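Local coordinates for YcaO (Methanopyrus kandleri, PDB 6CIB), which binds adenine nucleotide and magnesium, and probably spends ATP to activate backbone amides for thioamidation of ribosomally made peptides, at residues I4-E9 with R68-V73; R21-R26 with A75-V80; V47-R52 with R261-P266. All blocks are in the same frame, centred on the assembly; numbering follows the deposited sequence.

Contact 1: I4-E9 with R68-V73; sequences IVYDVE and RIQARV. With ADP (adenosine-5'-diphosphate), chain G; OXM (oxamic acid), chain I.
Glu9 lays its carboxylate against the aliphatic part of Gln70, and this is the tight spot of the contact. Glu9 CD sits 3.5 Å from Gln70 CG, and both carboxylate oxygens reach the same methylene, while the two side chains run past each other in opposite directions with carboxylate and amide planes 25° apart. No hydrogen bond joins them; the carboxylate is occupied from other sides. Tyr6 OH donates to the syn lone pair of Glu9 OE1 over a short 2.5 Å, and the backbone N of Thr66 holds Glu9 OE2. Tyr6 itself only brushes the helix, its OH lying 4.4 Å from Gln70 CG. Glutamine suits its place because its amide offers a donor and an acceptor together. The bend at chi2 (56°) turns that amide off the helix toward the nucleotide, where Gln70 NE2 gives a hydrogen bond of 2.8 Å to ADP N7 and Gln70 OE1 accepts a longer one from ADP N6. Val73, one turn on, puts its CG1 methyl 3.5 Å from ADP C6. An alanine in place of Glu9 would probably leave Tyr6 OH and the Thr66 amide without their acceptor and set the Gln70 side chain freer to turn from the adenine. The other side of this helical turn faces outward: Ile69 is exposed and Arg68 partly so, yet the Arg68 guanidinium is firmly held by a salt bridge to Glu48 and by a bound oxamic acid, met edge-on and nearly in plane, with Arg68 NE 2.7 Å from OXM O2 and a similar bond from Arg68 NH2 to OXM O3. What the buried side builds is an adenine-recognition site, a glutamine amide reading the Hoogsteen edge of the base and backed by a second-shell glutamate.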
loop_
_atom_site.group_PDB
_atom_site.type_symbol
_atom_site.label_atom_id
_atom_site.label_comp_id
_atom_site.label_asym_id
_atom_site.label_seq_id
_atom_site.Cartn_x
_atom_site.Cartn_y
_atom_site.Cartn_z
ATOM N N ILE A 4 -17.864 -9.985 -4.376
ATOM C CA ILE A 4 -16.433 -10.102 -4.611
ATOM C C ILE A 4 -16.294 -11.365 -5.446
ATOM O O ILE A 4 -16.551 -12.465 -4.955
ATOM C CB ILE A 4 -15.636 -10.206 -3.279
ATOM C CG1 ILE A 4 -15.826 -8.939 -2.435
ATOM C CG2 ILE A 4 -14.150 -10.454 -3.544
ATOM C CD1 ILE A 4 -15.647 -9.145 -0.941
ATOM N N VAL A 5 -15.931 -11.194 -6.715
ATOM C CA VAL A 5 -15.780 -12.322 -7.644
ATOM C C VAL A 5 -14.310 -12.729 -7.771
ATOM O O VAL A 5 -13.988 -13.740 -8.381
ATOM C CB VAL A 5 -16.396 -12.032 -9.044
ATOM C CG1 VAL A 5 -17.883 -11.695 -8.933
ATOM C CG2 VAL A 5 -15.641 -10.922 -9.775
ATOM N N TYR A 6 -13.425 -11.924 -7.190
ATOM C CA TYR A 6 -11.983 -12.143 -7.300
ATOM C C TYR A 6 -11.285 -11.718 -6.022
ATOM O O TYR A 6 -11.468 -10.591 -5.541
ATOM C CB TYR A 6 -11.434 -11.403 -8.531
ATOM C CG TYR A 6 -9.988 -11.685 -8.849
ATOM C CD1 TYR A 6 -9.616 -12.801 -9.601
ATOM C CD2 TYR A 6 -8.981 -10.820 -8.401
ATOM C CE1 TYR A 6 -8.277 -13.048 -9.897
ATOM C CE2 TYR A 6 -7.648 -11.053 -8.695
ATOM C CZ TYR A 6 -7.302 -12.163 -9.442
ATOM O OH TYR A 6 -5.975 -12.377 -9.722
ATOM N N ASP A 7 -10.498 -12.629 -5.459
ATOM C CA ASP A 7 -9.815 -12.352 -4.198
ATOM C C ASP A 7 -8.423 -12.973 -4.108
ATOM O O ASP A 7 -8.064 -13.573 -3.096
ATOM C CB ASP A 7 -10.707 -12.721 -2.995
ATOM C CG ASP A 7 -10.928 -14.223 -2.846
ATOM O OD1 ASP A 7 -10.715 -15.000 -3.810
ATOM O OD2 ASP A 7 -11.312 -14.621 -1.730
ATOM N N VAL A 8 -7.632 -12.799 -5.165
ATOM C CA VAL A 8 -6.263 -13.301 -5.196
ATOM C C VAL A 8 -5.320 -12.204 -4.627
ATOM O O VAL A 8 -4.942 -12.268 -3.450
ATOM C CB VAL A 8 -5.889 -13.838 -6.605
ATOM C CG1 VAL A 8 -4.491 -14.432 -6.625
ATOM C CG2 VAL A 8 -6.896 -14.894 -7.060
ATOM N N GLU A 9 -4.999 -11.189 -5.433
ATOM C CA GLU A 9 -4.138 -10.075 -5.011
ATOM C C GLU A 9 -4.876 -9.012 -4.205
ATOM O O GLU A 9 -4.249 -8.271 -3.457
ATOM C CB GLU A 9 -3.482 -9.392 -6.223
ATOM C CG GLU A 9 -2.504 -10.257 -6.992
ATOM C CD GLU A 9 -3.174 -11.161 -8.005
ATOM O OE1 GLU A 9 -4.420 -11.139 -8.130
ATOM O OE2 GLU A 9 -2.444 -11.897 -8.686
ATOM N N ARG A 68 -0.119 -12.446 -15.903
ATOM C CA ARG A 68 0.323 -11.334 -16.750
ATOM C C ARG A 68 -0.796 -10.311 -16.888
ATOM O O ARG A 68 -0.538 -9.101 -16.907
ATOM C CB ARG A 68 0.787 -11.851 -18.125
ATOM C CG ARG A 68 1.320 -10.785 -19.100
ATOM C CD ARG A 68 2.574 -10.059 -18.597
ATOM N NE ARG A 68 3.681 -10.977 -18.328
ATOM C CZ ARG A 68 4.811 -10.653 -17.701
ATOM N NH1 ARG A 68 5.016 -9.414 -17.256
ATOM N NH2 ARG A 68 5.743 -11.583 -17.510
ATOM N N ILE A 69 -2.036 -10.802 -16.974
ATOM C CA ILE A 69 -3.209 -9.933 -17.020
ATOM C C ILE A 69 -3.263 -9.043 -15.765
ATOM O O ILE A 69 -3.345 -7.812 -15.888
ATOM C CB ILE A 69 -4.546 -10.710 -17.254
ATOM C CG1 ILE A 69 -4.662 -11.181 -18.718
ATOM C CG2 ILE A 69 -5.742 -9.814 -16.939
ATOM C CD1 ILE A 69 -5.775 -12.201 -18.985
ATOM N N GLN A 70 -3.185 -9.645 -14.578
ATOM C CA GLN A 70 -3.260 -8.860 -13.323
ATOM C C GLN A 70 -2.100 -7.868 -13.183
ATOM O O GLN A 70 -2.303 -6.747 -12.730
ATOM C CB GLN A 70 -3.376 -9.756 -12.071
ATOM C CG GLN A 70 -3.357 -9.022 -10.713
ATOM C CD GLN A 70 -4.425 -7.933 -10.553
ATOM O OE1 GLN A 70 -5.438 -7.913 -11.258
ATOM N NE2 GLN A 70 -4.197 -7.019 -9.601
ATOM N N ALA A 71 -0.901 -8.282 -13.593
ATOM C CA ALA A 71 0.257 -7.391 -13.585
ATOM C C ALA A 71 0.038 -6.169 -14.475
ATOM O O ALA A 71 0.442 -5.056 -14.116
ATOM C CB ALA A 71 1.513 -8.142 -13.998
ATOM N N ARG A 72 -0.611 -6.381 -15.621
ATOM C CA ARG A 72 -0.888 -5.312 -16.579
ATOM C C ARG A 72 -2.009 -4.377 -16.103
ATOM O O ARG A 72 -1.957 -3.175 -16.349
ATOM C CB ARG A 72 -1.139 -5.880 -17.990
ATOM C CG ARG A 72 0.165 -6.329 -18.630
ATOM C CD ARG A 72 0.046 -6.915 -20.023
ATOM N NE ARG A 72 1.383 -7.230 -20.517
ATOM C CZ ARG A 72 1.669 -8.098 -21.488
ATOM N NH1 ARG A 72 0.714 -8.781 -22.106
ATOM N NH2 ARG A 72 2.935 -8.289 -21.835
ATOM N N VAL A 73 -3.000 -4.935 -15.412
ATOM C CA VAL A 73 -4.035 -4.147 -14.729
ATOM C C VAL A 73 -3.406 -3.321 -13.601
ATOM O O VAL A 73 -3.628 -2.112 -13.512
ATOM C CB VAL A 73 -5.169 -5.043 -14.172
ATOM C CG1 VAL A 73 -6.131 -4.230 -13.305
ATOM C CG2 VAL A 73 -5.930 -5.719 -15.308
HETATM P PB ADP G . -0.682 -2.012 -4.329
HETATM O O1B ADP G . -1.990 -1.272 -4.138
HETATM O O2B ADP G . -0.152 -2.683 -3.078
HETATM O O3B ADP G . 0.371 -1.263 -5.112
HETATM P PA ADP G . -1.252 -3.498 -6.757
HETATM O O1A ADP G . -2.029 -4.780 -6.882
HETATM O O2A ADP G . 0.116 -3.470 -7.386
HETATM O O3A ADP G . -1.129 -3.307 -5.178
HETATM O "O5'" ADP G . -2.166 -2.306 -7.328
HETATM C "C5'" ADP G . -1.707 -1.049 -7.855
HETATM C "C4'" ADP G . -2.918 -0.128 -8.094
HETATM O "O4'" ADP G . -3.829 -0.745 -9.017
HETATM C "C3'" ADP G . -3.752 0.127 -6.834
HETATM O "O3'" ADP G . -4.382 1.420 -6.919
HETATM C "C2'" ADP G . -4.819 -0.952 -6.890
HETATM O "O2'" ADP G . -5.978 -0.618 -6.131
HETATM C "C1'" ADP G . -5.089 -1.044 -8.389
HETATM N N9 ADP G . -5.529 -2.388 -8.827
HETATM C C8 ADP G . -4.798 -3.515 -8.744
HETATM N N7 ADP G . -5.489 -4.573 -9.226
HETATM C C5 ADP G . -6.675 -4.125 -9.651
HETATM C C6 ADP G . -7.871 -4.734 -10.277
HETATM N N6 ADP G . -7.903 -6.061 -10.547
HETATM N N1 ADP G . -8.916 -3.916 -10.558
HETATM C C2 ADP G . -8.891 -2.588 -10.291
HETATM N N3 ADP G . -7.828 -1.970 -9.727
HETATM C C4 ADP G . -6.707 -2.677 -9.391
HETATM C C1 OXM I . 4.348 -15.368 -20.361
HETATM N N1 OXM I . 5.484 -16.013 -20.605
HETATM O O1 OXM I . 3.283 -15.693 -20.888
HETATM C C2 OXM I . 4.383 -14.238 -19.431
HETATM O O2 OXM I . 3.433 -13.424 -19.426
HETATM O O3 OXM I . 5.368 -14.115 -18.664
#

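Contact 2: R21-R26 with A75-V80; sequences RWIRHR and AAMECV. With ADP (adenosine-5'-diphosphate), chain G.
Ile23 carries the largest share of this interface, pointing from helix 16-25 into the side of helix 68-85 with both of its branch ends. Its CG2 methyl meets Ala76 CB at 3.8 Å, and its CD1 touches the same methyl as well as Met77 CG, which lies 3.9 Å away. With CG2 anti to the backbone N (CG1 at chi1 -73°), both methyls rest from the same side against Ala76 CB, whose small size lets a bulky beta-branched neighbour come close. The axes of the two short helical segments come within 11.3 Å, inclined at 51°. Met77, present here as selenomethionine, is bent at chi2 and chi3 and serves two partners: its CG and SE lie by Ile23, while CB is 3.2 Å from ADP O4' and CE is 3.6 Å from ADP N3. The edge of the Trp22 indole comes up to the selenium more loosely, CZ3 to SE being 4.4 Å; Arg152 makes a cation-pi contact with the same ring. Leu28 and Val344 border the cluster. Since no hydrogen bond or charge pair crosses between 21-26 and 75-80, the fit rests on shape and hydrophobic burial, and the flexible selenoether chain passes that apolar surface on to the nucleoside.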
loop_
_atom_site.group_PDB
_atom_site.type_symbol
_atom_site.label_atom_id
_atom_site.label_comp_id
_atom_site.label_asym_id
_atom_site.label_seq_id
_atom_site.Cartn_x
_atom_site.Cartn_y
_atom_site.Cartn_z
ATOM N N ARG A 21 -9.569 -5.369 -20.345
ATOM C CA ARG A 21 -10.319 -5.059 -21.563
ATOM C C ARG A 21 -10.899 -3.646 -21.467
ATOM O O ARG A 21 -10.822 -2.874 -22.422
ATOM C CB ARG A 21 -11.408 -6.122 -21.786
ATOM C CG ARG A 21 -12.228 -5.983 -23.060
ATOM C CD ARG A 21 -12.951 -7.278 -23.435
ATOM N NE ARG A 21 -13.675 -7.883 -22.317
ATOM C CZ ARG A 21 -13.488 -9.120 -21.849
ATOM N NH1 ARG A 21 -12.605 -9.945 -22.400
ATOM N NH2 ARG A 21 -14.211 -9.540 -20.822
ATOM N N TRP A 22 -11.430 -3.325 -20.287
ATOM C CA TRP A 22 -11.993 -2.022 -19.941
ATOM C C TRP A 22 -10.935 -0.896 -19.930
ATOM O O TRP A 22 -11.180 0.185 -20.479
ATOM C CB TRP A 22 -12.710 -2.167 -18.593
ATOM C CG TRP A 22 -13.301 -0.935 -17.964
ATOM C CD1 TRP A 22 -14.557 -0.424 -18.166
ATOM C CD2 TRP A 22 -12.687 -0.106 -16.970
ATOM N NE1 TRP A 22 -14.749 0.689 -17.377
ATOM C CE2 TRP A 22 -13.621 0.905 -16.632
ATOM C CE3 TRP A 22 -11.430 -0.109 -16.338
ATOM C CZ2 TRP A 22 -13.339 1.905 -15.692
ATOM C CZ3 TRP A 22 -11.146 0.892 -15.399
ATOM C CH2 TRP A 22 -12.098 1.883 -15.090
ATOM N N ILE A 23 -9.769 -1.154 -19.324
ATOM C CA ILE A 23 -8.625 -0.209 -19.334
ATOM C C ILE A 23 -8.218 0.129 -20.776
ATOM O O ILE A 23 -8.003 1.302 -21.112
ATOM C CB ILE A 23 -7.406 -0.751 -18.517
ATOM C CG1 ILE A 23 -7.684 -0.679 -17.002
ATOM C CG2 ILE A 23 -6.113 -0.009 -18.861
ATOM C CD1 ILE A 23 -6.797 -1.579 -16.147
ATOM N N ARG A 24 -8.132 -0.903 -21.613
ATOM C CA ARG A 24 -7.727 -0.758 -23.008
ATOM C C ARG A 24 -8.744 0.006 -23.854
ATOM O O ARG A 24 -8.366 0.881 -24.642
ATOM C CB ARG A 24 -7.423 -2.119 -23.617
ATOM C CG ARG A 24 -6.014 -2.572 -23.312
ATOM C CD ARG A 24 -5.865 -4.065 -23.465
ATOM N NE ARG A 24 -4.505 -4.480 -23.132
ATOM C CZ ARG A 24 -4.080 -5.739 -23.074
ATOM N NH1 ARG A 24 -4.908 -6.752 -23.312
ATOM N NH2 ARG A 24 -2.812 -5.983 -22.754
ATOM N N HIS A 25 -10.024 -0.315 -23.673
ATOM C CA HIS A 25 -11.112 0.355 -24.387
ATOM C C HIS A 25 -11.147 1.852 -24.073
ATOM O O HIS A 25 -11.306 2.679 -24.981
ATOM C CB HIS A 25 -12.456 -0.291 -24.046
ATOM C CG HIS A 25 -13.630 0.410 -24.653
ATOM N ND1 HIS A 25 -14.504 1.174 -23.912
ATOM C CD2 HIS A 25 -14.057 0.486 -25.937
ATOM C CE1 HIS A 25 -15.430 1.679 -24.709
ATOM N NE2 HIS A 25 -15.180 1.276 -25.943
ATOM N N ARG A 26 -10.971 2.178 -22.792
ATOM C CA ARG A 26 -11.014 3.550 -22.291
ATOM C C ARG A 26 -9.711 4.325 -22.512
ATOM O O ARG A 26 -9.636 5.519 -22.193
ATOM C CB ARG A 26 -11.336 3.539 -20.804
ATOM C CG ARG A 26 -12.803 3.386 -20.467
ATOM C CD ARG A 26 -12.935 3.372 -18.961
ATOM N NE ARG A 26 -14.302 3.577 -18.494
ATOM C CZ ARG A 26 -14.782 4.733 -18.042
ATOM N NH1 ARG A 26 -14.013 5.821 -17.999
ATOM N NH2 ARG A 26 -16.045 4.799 -17.635
ATOM N N ALA A 75 -0.257 -2.383 -13.148
ATOM C CA ALA A 75 0.597 -1.316 -13.686
ATOM C C ALA A 75 -0.222 -0.137 -14.213
ATOM O O ALA A 75 0.105 1.014 -13.919
ATOM C CB ALA A 75 1.545 -1.844 -14.757
ATOM N N ALA A 76 -1.282 -0.430 -14.972
ATOM C CA ALA A 76 -2.178 0.597 -15.506
ATOM C C ALA A 76 -2.842 1.450 -14.415
ATOM O O ALA A 76 -2.835 2.684 -14.494
ATOM C CB ALA A 76 -3.236 -0.029 -16.410
HETATM N N MSE A 77 -3.403 0.791 -13.405
HETATM C CA MSE A 77 -4.146 1.477 -12.350
HETATM C C MSE A 77 -3.236 2.245 -11.413
HETATM O O MSE A 77 -3.641 3.267 -10.864
HETATM C CB MSE A 77 -5.069 0.482 -11.647
HETATM C CG MSE A 77 -6.108 -0.140 -12.584
HETATM SE SE MSE A 77 -7.404 1.229 -13.176
HETATM C CE MSE A 77 -8.569 1.016 -11.596
ATOM N N GLU A 78 -1.996 1.775 -11.259
ATOM C CA GLU A 78 -0.937 2.507 -10.565
ATOM C C GLU A 78 -0.689 3.859 -11.246
ATOM O O GLU A 78 -0.640 4.896 -10.573
ATOM C CB GLU A 78 0.346 1.667 -10.528
ATOM C CG GLU A 78 1.563 2.328 -9.887
ATOM C CD GLU A 78 1.592 2.223 -8.375
ATOM O OE1 GLU A 78 1.265 1.146 -7.829
ATOM O OE2 GLU A 78 1.969 3.221 -7.727
ATOM N N CYS A 79 -0.541 3.843 -12.574
ATOM C CA CYS A 79 -0.426 5.077 -13.356
ATOM C C CYS A 79 -1.632 6.000 -13.175
ATOM O O CYS A 79 -1.459 7.210 -13.038
ATOM C CB CYS A 79 -0.196 4.765 -14.838
ATOM S SG CYS A 79 1.378 3.951 -15.119
ATOM N N VAL A 80 -2.833 5.420 -13.137
ATOM C CA VAL A 80 -4.085 6.180 -13.013
ATOM C C VAL A 80 -4.178 6.889 -11.651
ATOM O O VAL A 80 -4.454 8.093 -11.607
ATOM C CB VAL A 80 -5.343 5.308 -13.294
ATOM C CG1 VAL A 80 -6.623 6.026 -12.876
ATOM C CG2 VAL A 80 -5.444 4.957 -14.774
HETATM P PB ADP G . -0.682 -2.012 -4.329
HETATM O O1B ADP G . -1.990 -1.272 -4.138
HETATM O O2B ADP G . -0.152 -2.683 -3.078
HETATM O O3B ADP G . 0.371 -1.263 -5.112
HETATM P PA ADP G . -1.252 -3.498 -6.757
HETATM O O1A ADP G . -2.029 -4.780 -6.882
HETATM O O2A ADP G . 0.116 -3.470 -7.386
HETATM O O3A ADP G . -1.129 -3.307 -5.178
HETATM O "O5'" ADP G . -2.166 -2.306 -7.328
HETATM C "C5'" ADP G . -1.707 -1.049 -7.855
HETATM C "C4'" ADP G . -2.918 -0.128 -8.094
HETATM O "O4'" ADP G . -3.829 -0.745 -9.017
HETATM C "C3'" ADP G . -3.752 0.127 -6.834
HETATM O "O3'" ADP G . -4.382 1.420 -6.919
HETATM C "C2'" ADP G . -4.819 -0.952 -6.890
HETATM O "O2'" ADP G . -5.978 -0.618 -6.131
HETATM C "C1'" ADP G . -5.089 -1.044 -8.389
HETATM N N9 ADP G . -5.529 -2.388 -8.827
HETATM C C8 ADP G . -4.798 -3.515 -8.744
HETATM N N7 ADP G . -5.489 -4.573 -9.226
HETATM C C5 ADP G . -6.675 -4.125 -9.651
HETATM C C6 ADP G . -7.871 -4.734 -10.277
HETATM N N6 ADP G . -7.903 -6.061 -10.547
HETATM N N1 ADP G . -8.916 -3.916 -10.558
HETATM C C2 ADP G . -8.891 -2.588 -10.291
HETATM N N3 ADP G . -7.828 -1.970 -9.727
HETATM C C4 ADP G . -6.707 -2.677 -9.391
#

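Contact 3: V47-R52 with R261-P266; sequences VEIRRR and RGIESP
Glu48 OE1 is gripped by two nitrogens of one guanidinium, Arg50 NH1 and Arg50 NH2, each 2.9 Å away. The arginine comes end-on; OE1 lies in the guanidinium plane and is met on its anti side, with the donors somewhat out of the carboxylate plane. The same Arg50 NH1 also bonds to Ile49 O at 2.9 Å, the donor standing well above the carbonyl plane rather than on a lone pair. These bonds fix how the guanidinium is turned, and Arg50 NE has a further salt bridge to Glu29.

Between Glu48 and Arg50, Ile49 faces the other way and alone carries the strand's share of the contact. Its CD1 lies 3.6 Å from Arg261 NE, approaching the guanidinium obliquely, and also touches Arg261 CD. The terminal methyl gets there through a chi2 of 101°, well off a staggered position. On its other branch, Ile49 CG2 meets Ile263 CD1 more loosely at 4.2 Å, the two isoleucines passing in opposite directions. Arginine suits this exposed position because the end of its extended chain, CD and NE, can rest against an apolar methyl while NH2 goes on to a salt bridge with Asp40 of strand 34-42. Gly262, with its positive phi of 65°, closes helix 241-260 in a Schellman motif, and the chain then turns so that Ile263 points back to the sheet; Glu264 to Pro266 are poorly ordered.

Strand 45-54 is the middle strand of a three-stranded antiparallel sheet, flanked by 34-42 and 57-64. Glu48 and Arg50 rest on helix 68-85, whereas Ile49 packs on Ser257 of helix 241-260 and on Tyr60 of strand 57-64, so the loop after that helix folds against the sheet face turned from helix 68-85.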
loop_
_atom_site.group_PDB
_atom_site.type_symbol
_atom_site.label_atom_id
_atom_site.label_comp_id
_atom_site.label_asym_id
_atom_site.label_seq_id
_atom_site.Cartn_x
_atom_site.Cartn_y
_atom_site.Cartn_z
ATOM N N VAL A 47 6.011 -9.061 -13.713
ATOM C CA VAL A 47 6.140 -7.679 -13.243
ATOM C C VAL A 47 6.059 -6.756 -14.468
ATOM O O VAL A 47 6.597 -7.073 -15.530
ATOM C CB VAL A 47 7.459 -7.438 -12.446
ATOM C CG1 VAL A 47 7.579 -5.974 -12.002
ATOM C CG2 VAL A 47 7.535 -8.354 -11.228
ATOM N N GLU A 48 5.383 -5.622 -14.305
ATOM C CA GLU A 48 5.171 -4.664 -15.384
ATOM C C GLU A 48 5.730 -3.301 -15.006
ATOM O O GLU A 48 5.536 -2.832 -13.878
ATOM C CB GLU A 48 3.679 -4.555 -15.694
ATOM C CG GLU A 48 3.098 -5.779 -16.389
ATOM C CD GLU A 48 3.541 -5.898 -17.842
ATOM O OE1 GLU A 48 3.553 -4.878 -18.558
ATOM O OE2 GLU A 48 3.868 -7.016 -18.270
ATOM N N ILE A 49 6.444 -2.670 -15.932
ATOM C CA ILE A 49 7.025 -1.344 -15.650
ATOM C C ILE A 49 6.462 -0.340 -16.639
ATOM O O ILE A 49 6.348 -0.635 -17.835
ATOM C CB ILE A 49 8.579 -1.350 -15.645
ATOM C CG1 ILE A 49 9.115 -2.222 -14.506
ATOM C CG2 ILE A 49 9.160 0.056 -15.469
ATOM C CD1 ILE A 49 9.566 -3.584 -14.972
ATOM N N ARG A 50 6.102 0.834 -16.122
ATOM C CA ARG A 50 5.594 1.929 -16.935
ATOM C C ARG A 50 6.458 3.178 -16.778
ATOM O O ARG A 50 6.823 3.552 -15.657
ATOM C CB ARG A 50 4.134 2.227 -16.570
ATOM C CG ARG A 50 3.175 1.038 -16.739
ATOM C CD ARG A 50 2.920 0.717 -18.215
ATOM N NE ARG A 50 2.081 -0.470 -18.411
ATOM C CZ ARG A 50 2.529 -1.727 -18.473
ATOM N NH1 ARG A 50 3.829 -1.986 -18.359
ATOM N NH2 ARG A 50 1.668 -2.735 -18.644
ATOM N N ARG A 51 6.799 3.792 -17.908
ATOM C CA ARG A 51 7.371 5.130 -17.928
ATOM C C ARG A 51 6.228 6.099 -18.239
ATOM O O ARG A 51 5.546 5.965 -19.262
ATOM C CB ARG A 51 8.501 5.225 -18.962
ATOM C CG ARG A 51 9.273 6.543 -18.941
ATOM C CD ARG A 51 10.579 6.462 -19.730
ATOM N NE ARG A 51 10.378 6.248 -21.164
ATOM C CZ ARG A 51 10.230 7.214 -22.072
ATOM N NH1 ARG A 51 10.262 8.493 -21.723
ATOM N NH2 ARG A 51 10.048 6.901 -23.352
ATOM N N ARG A 52 6.021 7.045 -17.327
ATOM C CA ARG A 52 4.903 7.994 -17.372
ATOM C C ARG A 52 5.405 9.450 -17.396
ATOM O O ARG A 52 6.320 9.797 -16.651
ATOM C CB ARG A 52 4.004 7.779 -16.145
ATOM C CG ARG A 52 2.647 8.450 -16.234
ATOM C CD ARG A 52 1.887 8.445 -14.916
ATOM N NE ARG A 52 1.046 9.641 -14.854
ATOM C CZ ARG A 52 1.178 10.624 -13.973
ATOM N NH1 ARG A 52 2.091 10.569 -13.015
ATOM N NH2 ARG A 52 0.370 11.665 -14.041
ATOM N N ARG A 261 16.751 -3.296 -12.872
ATOM C CA ARG A 261 16.709 -2.215 -13.858
ATOM C C ARG A 261 17.342 -0.924 -13.321
ATOM O O ARG A 261 17.393 0.087 -14.030
ATOM C CB ARG A 261 15.266 -1.940 -14.301
ATOM C CG ARG A 261 14.706 -2.996 -15.234
ATOM C CD ARG A 261 13.257 -2.726 -15.597
ATOM N NE ARG A 261 12.802 -3.751 -16.542
ATOM C CZ ARG A 261 12.991 -3.705 -17.859
ATOM N NH1 ARG A 261 13.602 -2.666 -18.428
ATOM N NH2 ARG A 261 12.567 -4.705 -18.613
ATOM N N GLY A 262 17.803 -0.964 -12.073
ATOM C CA GLY A 262 18.382 0.205 -11.397
ATOM C C GLY A 262 17.409 1.353 -11.162
ATOM O O GLY A 262 17.812 2.517 -11.168
ATOM N N ILE A 263 16.129 1.025 -10.979
ATOM C CA ILE A 263 15.095 2.012 -10.633
ATOM C C ILE A 263 14.990 2.062 -9.107
ATOM O O ILE A 263 14.978 1.015 -8.449
ATOM C CB ILE A 263 13.725 1.669 -11.283
ATOM C CG1 ILE A 263 13.841 1.620 -12.813
ATOM C CG2 ILE A 263 12.649 2.675 -10.868
ATOM C CD1 ILE A 263 12.750 0.820 -13.502
ATOM N N GLU A 264 14.925 3.271 -8.552
ATOM C CA GLU A 264 14.947 3.461 -7.093
ATOM C C GLU A 264 13.707 4.167 -6.533
ATOM O O GLU A 264 12.898 4.710 -7.289
ATOM C CB GLU A 264 16.226 4.201 -6.674
ATOM C CG GLU A 264 17.508 3.412 -6.912
ATOM C CD GLU A 264 18.759 4.229 -6.654
ATOM O OE1 GLU A 264 19.086 4.464 -5.470
ATOM O OE2 GLU A 264 19.426 4.625 -7.636
ATOM N N SER A 265 13.567 4.115 -5.204
ATOM C CA SER A 265 12.564 4.871 -4.435
ATOM C C SER A 265 13.114 5.166 -3.024
ATOM O O SER A 265 13.856 4.335 -2.480
ATOM C CB SER A 265 11.240 4.104 -4.354
ATOM O OG SER A 265 11.396 2.879 -3.663
ATOM N N PRO A 266 12.765 6.341 -2.433
ATOM C CA PRO A 266 13.350 6.777 -1.141
ATOM C C PRO A 266 13.047 5.874 0.058
ATOM O O PRO A 266 12.014 5.207 0.088
ATOM C CB PRO A 266 12.725 8.163 -0.920
ATOM C CG PRO A 266 12.315 8.623 -2.278
ATOM C CD PRO A 266 11.860 7.376 -2.977
#

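Helix 68-85 ties the three contacts together. Contacts 1 and 2 use successive parts of it, their centres 13 Å apart, and Val73 CG1 meets Ile23 CD1 at 3.9 Å; both line the ADP pocket, one at the N6/N7 edge of the base, the other at the sugar and the N3 side. Contact 3 lies farther from the nucleotide (the Ile49 side chain about 12 Å from ADP), on the three-stranded sheet that packs against helix 68-85, its centre 20 and 17 Å from theirs. An Arg68 NH1 to Glu48 OE2 salt bridge of 2.8 Å links it to contact 1, and Cys79 SG of contact 2 lies 3.6 Å from Arg50 CB.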